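Long-range contact in calcineurin-like phosphoesterase domain-containing protein (Aquifex aeolicus, PDB 1XM7), which is of unknown function but belongs to the calcineurin-like phosphoesterases and is therefore probably a hydrolase: residues 6-18 and 25-37. Sequence-based numbering, arbitrary orientation.
Sequences FISDTHFYHENII and RFKGFEIVILTNL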
loop_
_atom_site.group_PDB
_atom_site.type_symbol
_atom_site.label_atom_id
_atom_site.label_comp_id
_atom_site.label_asym_id
_atom_site.label_seq_id
_atom_site.Cartn_x
_atom_site.Cartn_y
_atom_site.Cartn_z
ATOM N N PHE A 6 -5.081 3.255 3.958
ATOM C CA PHE A 6 -3.904 2.585 3.436
ATOM C C PHE A 6 -4.288 1.663 2.309
ATOM O O PHE A 6 -5.261 0.916 2.401
ATOM C CB PHE A 6 -3.209 1.793 4.533
ATOM C CG PHE A 6 -3.057 2.561 5.797
ATOM C CD1 PHE A 6 -4.147 2.729 6.653
ATOM C CD2 PHE A 6 -1.863 3.194 6.097
ATOM C CE1 PHE A 6 -4.051 3.521 7.783
ATOM C CE2 PHE A 6 -1.755 3.995 7.233
ATOM C CZ PHE A 6 -2.848 4.159 8.073
ATOM N N ILE A 7 -3.492 1.716 1.249
ATOM C CA ILE A 7 -3.728 0.930 0.054
ATOM C C ILE A 7 -2.378 0.740 -0.604
ATOM O O ILE A 7 -1.465 1.536 -0.376
ATOM C CB ILE A 7 -4.645 1.722 -0.890
ATOM C CG1 ILE A 7 -5.165 0.830 -2.025
ATOM C CG2 ILE A 7 -3.893 2.962 -1.401
ATOM C CD1 ILE A 7 -6.348 1.457 -2.784
ATOM N N SER A 8 -2.236 -0.303 -1.407
ATOM C CA SER A 8 -0.967 -0.517 -2.080
ATOM C C SER A 8 -1.076 -1.504 -3.224
ATOM O O SER A 8 -2.067 -2.218 -3.348
ATOM C CB SER A 8 0.087 -1.006 -1.090
ATOM O OG SER A 8 -0.249 -2.292 -0.633
ATOM N N ASP A 9 -0.043 -1.533 -4.057
ATOM C CA ASP A 9 0.012 -2.431 -5.201
ATOM C C ASP A 9 -1.149 -2.209 -6.147
ATOM O O ASP A 9 -1.781 -3.165 -6.600
ATOM C CB ASP A 9 0.024 -3.881 -4.734
ATOM C CG ASP A 9 1.105 -4.142 -3.727
ATOM O OD1 ASP A 9 0.857 -3.960 -2.520
ATOM O OD2 ASP A 9 2.219 -4.500 -4.139
ATOM N N THR A 10 -1.414 -0.942 -6.453
ATOM C CA THR A 10 -2.501 -0.590 -7.348
ATOM C C THR A 10 -2.197 -0.983 -8.795
ATOM O O THR A 10 -3.108 -1.309 -9.567
ATOM C CB THR A 10 -2.797 0.904 -7.249
ATOM O OG1 THR A 10 -1.569 1.632 -7.258
ATOM C CG2 THR A 10 -3.529 1.202 -5.958
ATOM N N HIS A 11 -0.912 -0.969 -9.148
ATOM C CA HIS A 11 -0.478 -1.339 -10.488
ATOM C C HIS A 11 -1.296 -0.671 -11.588
ATOM O O HIS A 11 -1.685 -1.322 -12.565
ATOM C CB HIS A 11 -0.549 -2.860 -10.674
ATOM C CG HIS A 11 0.617 -3.607 -10.097
ATOM N ND1 HIS A 11 0.731 -3.899 -8.753
ATOM C CD2 HIS A 11 1.724 -4.121 -10.686
ATOM C CE1 HIS A 11 1.855 -4.559 -8.541
ATOM N NE2 HIS A 11 2.475 -4.707 -9.696
ATOM N N PHE A 12 -1.568 0.619 -11.434
ATOM C CA PHE A 12 -2.328 1.335 -12.444
ATOM C C PHE A 12 -1.647 1.147 -13.786
ATOM O O PHE A 12 -0.438 1.299 -13.898
ATOM C CB PHE A 12 -2.400 2.827 -12.125
ATOM C CG PHE A 12 -3.284 3.163 -10.963
ATOM C CD1 PHE A 12 -4.629 2.806 -10.969
ATOM C CD2 PHE A 12 -2.787 3.882 -9.882
ATOM C CE1 PHE A 12 -5.469 3.166 -9.917
ATOM C CE2 PHE A 12 -3.618 4.249 -8.824
ATOM C CZ PHE A 12 -4.961 3.891 -8.842
ATOM N N TYR A 13 -2.436 0.799 -14.795
ATOM C CA TYR A 13 -1.935 0.603 -16.147
ATOM C C TYR A 13 -1.142 -0.668 -16.368
ATOM O O TYR A 13 -0.610 -0.880 -17.456
ATOM C CB TYR A 13 -1.105 1.810 -16.587
ATOM C CG TYR A 13 -1.938 3.041 -16.872
ATOM C CD1 TYR A 13 -1.844 4.179 -16.072
ATOM C CD2 TYR A 13 -2.819 3.068 -17.950
ATOM C CE1 TYR A 13 -2.604 5.311 -16.344
ATOM C CE2 TYR A 13 -3.583 4.194 -18.228
ATOM C CZ TYR A 13 -3.471 5.305 -17.425
ATOM O OH TYR A 13 -4.248 6.398 -17.697
ATOM N N HIS A 14 -1.039 -1.513 -15.350
ATOM C CA HIS A 14 -0.324 -2.770 -15.539
ATOM C C HIS A 14 -1.325 -3.793 -16.077
ATOM O O HIS A 14 -1.721 -4.749 -15.396
ATOM C CB HIS A 14 0.294 -3.291 -14.244
ATOM C CG HIS A 14 1.225 -4.446 -14.463
ATOM N ND1 HIS A 14 1.768 -5.181 -13.432
ATOM C CD2 HIS A 14 1.703 -4.992 -15.608
ATOM C CE1 HIS A 14 2.536 -6.133 -13.932
ATOM N NE2 HIS A 14 2.514 -6.039 -15.249
ATOM N N GLU A 15 -1.723 -3.549 -17.318
ATOM C CA GLU A 15 -2.687 -4.348 -18.065
ATOM C C GLU A 15 -2.433 -5.847 -17.991
ATOM O O GLU A 15 -3.370 -6.634 -17.915
ATOM C CB GLU A 15 -2.632 -3.874 -19.513
ATOM C CG GLU A 15 -3.652 -4.409 -20.478
ATOM C CD GLU A 15 -3.436 -3.799 -21.868
ATOM O OE1 GLU A 15 -2.430 -4.157 -22.535
ATOM O OE2 GLU A 15 -4.253 -2.938 -22.285
ATOM N N ASN A 16 -1.160 -6.227 -18.002
ATOM C CA ASN A 16 -0.757 -7.627 -17.981
ATOM C C ASN A 16 -1.030 -8.367 -16.685
ATOM O O ASN A 16 -1.085 -9.599 -16.664
ATOM C CB ASN A 16 0.729 -7.723 -18.323
ATOM C CG ASN A 16 1.079 -9.016 -19.025
ATOM O OD1 ASN A 16 0.308 -9.511 -19.854
ATOM N ND2 ASN A 16 2.252 -9.563 -18.718
ATOM N N ILE A 17 -1.206 -7.625 -15.600
ATOM C CA ILE A 17 -1.461 -8.255 -14.313
ATOM C C ILE A 17 -2.812 -8.968 -14.315
ATOM O O ILE A 17 -3.099 -9.775 -13.429
ATOM C CB ILE A 17 -1.402 -7.212 -13.163
ATOM C CG1 ILE A 17 -1.179 -7.933 -11.834
ATOM C CG2 ILE A 17 -2.684 -6.390 -13.118
ATOM C CD1 ILE A 17 -0.771 -7.029 -10.712
ATOM N N ILE A 18 -3.636 -8.658 -15.315
ATOM C CA ILE A 18 -4.951 -9.280 -15.460
ATOM C C ILE A 18 -4.665 -10.713 -15.846
ATOM O O ILE A 18 -5.385 -11.629 -15.457
ATOM C CB ILE A 18 -5.790 -8.602 -16.582
ATOM C CG1 ILE A 18 -6.306 -7.235 -16.097
ATOM C CG2 ILE A 18 -6.949 -9.497 -16.976
ATOM C CD1 ILE A 18 -6.954 -6.370 -17.173
ATOM N N ARG A 25 -7.306 -10.069 -10.562
ATOM C CA ARG A 25 -7.293 -8.935 -11.478
ATOM C C ARG A 25 -8.222 -9.152 -12.671
ATOM O O ARG A 25 -8.323 -10.252 -13.220
ATOM C CB ARG A 25 -5.865 -8.662 -11.959
ATOM C CG ARG A 25 -4.886 -8.307 -10.845
ATOM C CD ARG A 25 -5.037 -6.870 -10.350
ATOM N NE ARG A 25 -4.104 -6.581 -9.258
ATOM C CZ ARG A 25 -3.755 -5.361 -8.850
ATOM N NH1 ARG A 25 -4.254 -4.280 -9.435
ATOM N NH2 ARG A 25 -2.895 -5.225 -7.849
ATOM N N PHE A 26 -8.878 -8.072 -13.075
ATOM C CA PHE A 26 -9.841 -8.085 -14.163
ATOM C C PHE A 26 -9.771 -6.751 -14.880
ATOM O O PHE A 26 -9.359 -5.754 -14.293
ATOM C CB PHE A 26 -11.219 -8.229 -13.560
ATOM C CG PHE A 26 -11.507 -7.186 -12.521
ATOM C CD1 PHE A 26 -11.939 -5.911 -12.890
ATOM C CD2 PHE A 26 -11.288 -7.454 -11.169
ATOM C CE1 PHE A 26 -12.147 -4.917 -11.928
ATOM C CE2 PHE A 26 -11.495 -6.461 -10.192
ATOM C CZ PHE A 26 -11.924 -5.194 -10.575
ATOM N N LYS A 27 -10.206 -6.724 -16.135
ATOM C CA LYS A 27 -10.194 -5.489 -16.905
ATOM C C LYS A 27 -11.025 -4.391 -16.217
ATOM O O LYS A 27 -12.132 -4.636 -15.740
ATOM C CB LYS A 27 -10.724 -5.745 -18.314
ATOM C CG LYS A 27 -10.635 -4.523 -19.211
ATOM C CD LYS A 27 -10.933 -4.850 -20.671
ATOM C CE LYS A 27 -10.675 -3.634 -21.559
ATOM N NZ LYS A 27 -9.336 -2.999 -21.299
ATOM N N GLY A 28 -10.476 -3.182 -16.158
ATOM C CA GLY A 28 -11.183 -2.091 -15.517
ATOM C C GLY A 28 -11.001 -2.042 -14.008
ATOM O O GLY A 28 -11.875 -1.539 -13.298
ATOM N N PHE A 29 -9.878 -2.548 -13.504
ATOM C CA PHE A 29 -9.645 -2.533 -12.061
ATOM C C PHE A 29 -9.190 -1.165 -11.583
ATOM O O PHE A 29 -9.340 -0.834 -10.411
ATOM C CB PHE A 29 -8.623 -3.604 -11.658
ATOM C CG PHE A 29 -7.270 -3.412 -12.269
ATOM C CD1 PHE A 29 -6.359 -2.512 -11.713
ATOM C CD2 PHE A 29 -6.910 -4.111 -13.417
ATOM C CE1 PHE A 29 -5.104 -2.303 -12.291
ATOM C CE2 PHE A 29 -5.663 -3.917 -14.010
ATOM C CZ PHE A 29 -4.752 -3.005 -13.445
ATOM N N GLU A 30 -8.635 -0.363 -12.487
ATOM C CA GLU A 30 -8.197 0.974 -12.106
ATOM C C GLU A 30 -9.428 1.776 -11.704
ATOM O O GLU A 30 -9.432 2.446 -10.668
ATOM C CB GLU A 30 -7.475 1.678 -13.264
ATOM C CG GLU A 30 -6.115 1.087 -13.606
ATOM C CD GLU A 30 -6.166 0.058 -14.725
ATOM O OE1 GLU A 30 -7.196 -0.649 -14.864
ATOM O OE2 GLU A 30 -5.159 -0.047 -15.457
ATOM N N ILE A 31 -10.476 1.694 -12.520
ATOM C CA ILE A 31 -11.714 2.412 -12.253
ATOM C C ILE A 31 -12.324 1.965 -10.931
ATOM O O ILE A 31 -12.863 2.780 -10.185
ATOM C CB ILE A 31 -12.758 2.192 -13.389
ATOM C CG1 ILE A 31 -12.986 3.485 -14.169
ATOM C CG2 ILE A 31 -14.104 1.767 -12.804
ATOM C CD1 ILE A 31 -11.746 4.081 -14.749
ATOM N N VAL A 32 -12.252 0.674 -10.643
ATOM C CA VAL A 32 -12.817 0.167 -9.403
ATOM C C VAL A 32 -12.071 0.699 -8.196
ATOM O O VAL A 32 -12.684 1.099 -7.210
ATOM C CB VAL A 32 -12.789 -1.359 -9.373
ATOM C CG1 VAL A 32 -13.132 -1.862 -7.978
ATOM C CG2 VAL A 32 -13.770 -1.901 -10.406
ATOM N N ILE A 33 -10.746 0.703 -8.275
ATOM C CA ILE A 33 -9.918 1.207 -7.182
ATOM C C ILE A 33 -10.186 2.689 -6.951
ATOM O O ILE A 33 -10.439 3.115 -5.827
ATOM C CB ILE A 33 -8.407 1.037 -7.486
ATOM C CG1 ILE A 33 -7.999 -0.437 -7.357
ATOM C CG2 ILE A 33 -7.588 1.928 -6.552
ATOM C CD1 ILE A 33 -6.587 -0.734 -7.868
ATOM N N LEU A 34 -10.109 3.470 -8.024
ATOM C CA LEU A 34 -10.344 4.910 -7.956
ATOM C C LEU A 34 -11.743 5.232 -7.435
ATOM O O LEU A 34 -11.953 6.243 -6.766
ATOM C CB LEU A 34 -10.156 5.532 -9.339
ATOM C CG LEU A 34 -8.721 5.459 -9.876
ATOM C CD1 LEU A 34 -8.674 5.976 -11.313
ATOM C CD2 LEU A 34 -7.797 6.273 -8.969
ATOM N N THR A 35 -12.693 4.361 -7.747
ATOM C CA THR A 35 -14.056 4.543 -7.307
ATOM C C THR A 35 -14.131 4.387 -5.801
ATOM O O THR A 35 -14.657 5.259 -5.109
ATOM C CB THR A 35 -14.986 3.524 -7.977
ATOM O OG1 THR A 35 -15.143 3.871 -9.357
ATOM C CG2 THR A 35 -16.350 3.517 -7.306
ATOM N N ASN A 36 -13.583 3.287 -5.292
ATOM C CA ASN A 36 -13.603 3.017 -3.851
ATOM C C ASN A 36 -12.870 4.051 -3.020
ATOM O O ASN A 36 -13.121 4.186 -1.822
ATOM C CB ASN A 36 -13.040 1.626 -3.568
ATOM C CG ASN A 36 -14.010 0.516 -3.964
ATOM O OD1 ASN A 36 -13.597 -0.593 -4.306
ATOM N ND2 ASN A 36 -15.308 0.809 -3.906
ATOM N N LEU A 37 -11.956 4.778 -3.651
ATOM C CA LEU A 37 -11.222 5.817 -2.948
ATOM C C LEU A 37 -12.076 7.056 -2.998
ATOM O O LEU A 37 -12.129 7.832 -2.044
ATOM C CB LEU A 37 -9.891 6.112 -3.631
ATOM C CG LEU A 37 -8.816 5.039 -3.518
ATOM C CD1 LEU A 37 -7.655 5.443 -4.393
ATOM C CD2 LEU A 37 -8.377 4.860 -2.066
#
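Ile7, at the end of strand 4-7, sends CD1 against helix 29-38, where it meets Leu37 CD2 tip to tip at 4.0 Å and also touches Ile33 CG2. Past the strand the chain turns its carbonyls toward Arg25. Asp9 O lies in the guanidinium plane, and Arg25 NH2 approaches it nearly in line with the C=O bond (172°) at 2.7 Å. Thr10 O receives the longer bond from Arg25 NH1 (3.2 Å), with the donor standing above its carbonyl plane; the threonine's CG2 rests on Ile33 CD1, while its hydroxyl is hydrogen-bonded to Phe53 O and His49 NE2. Next, Thr10 O and His11 O both approach the Phe29 ring at CE1, His11 O from the edge. Phe12 lays its own ring edge, through CD1, against Glu30 CG at 3.5 Å, and its CZ reaches Leu34 CD2 and Ile33 CG2. The Glu30 chain bends at chi2 (94°), which brings OE2 to Tyr13 N (2.9 Å), met on the anti side of the carboxylate. Ile17 then closes over Arg25: its CD1 sits 3.5 Å above one face of the guanidinium, and CG2 packs on CD of the arginine. Arg25 NE holds a salt bridge to Glu172, so the head is gripped from several sides; an alanine here would probably cost the Asp9 and Thr10 carbonyls their guanidinium donors, leave Glu172 without this cation and open a gap beside Ile17. Ile18 finishes the walk, pressing CD1 onto Lys27 CA at 3.4 Å. Strand 4-7, the Asp9-Thr10-His11 loop and helix 29-38 are consistent with the first beta-alpha unit of the calcineurin-like phosphoesterase fold, the loop sequence fitting the D-x-H motif that in relatives contributes ligands to the metal site.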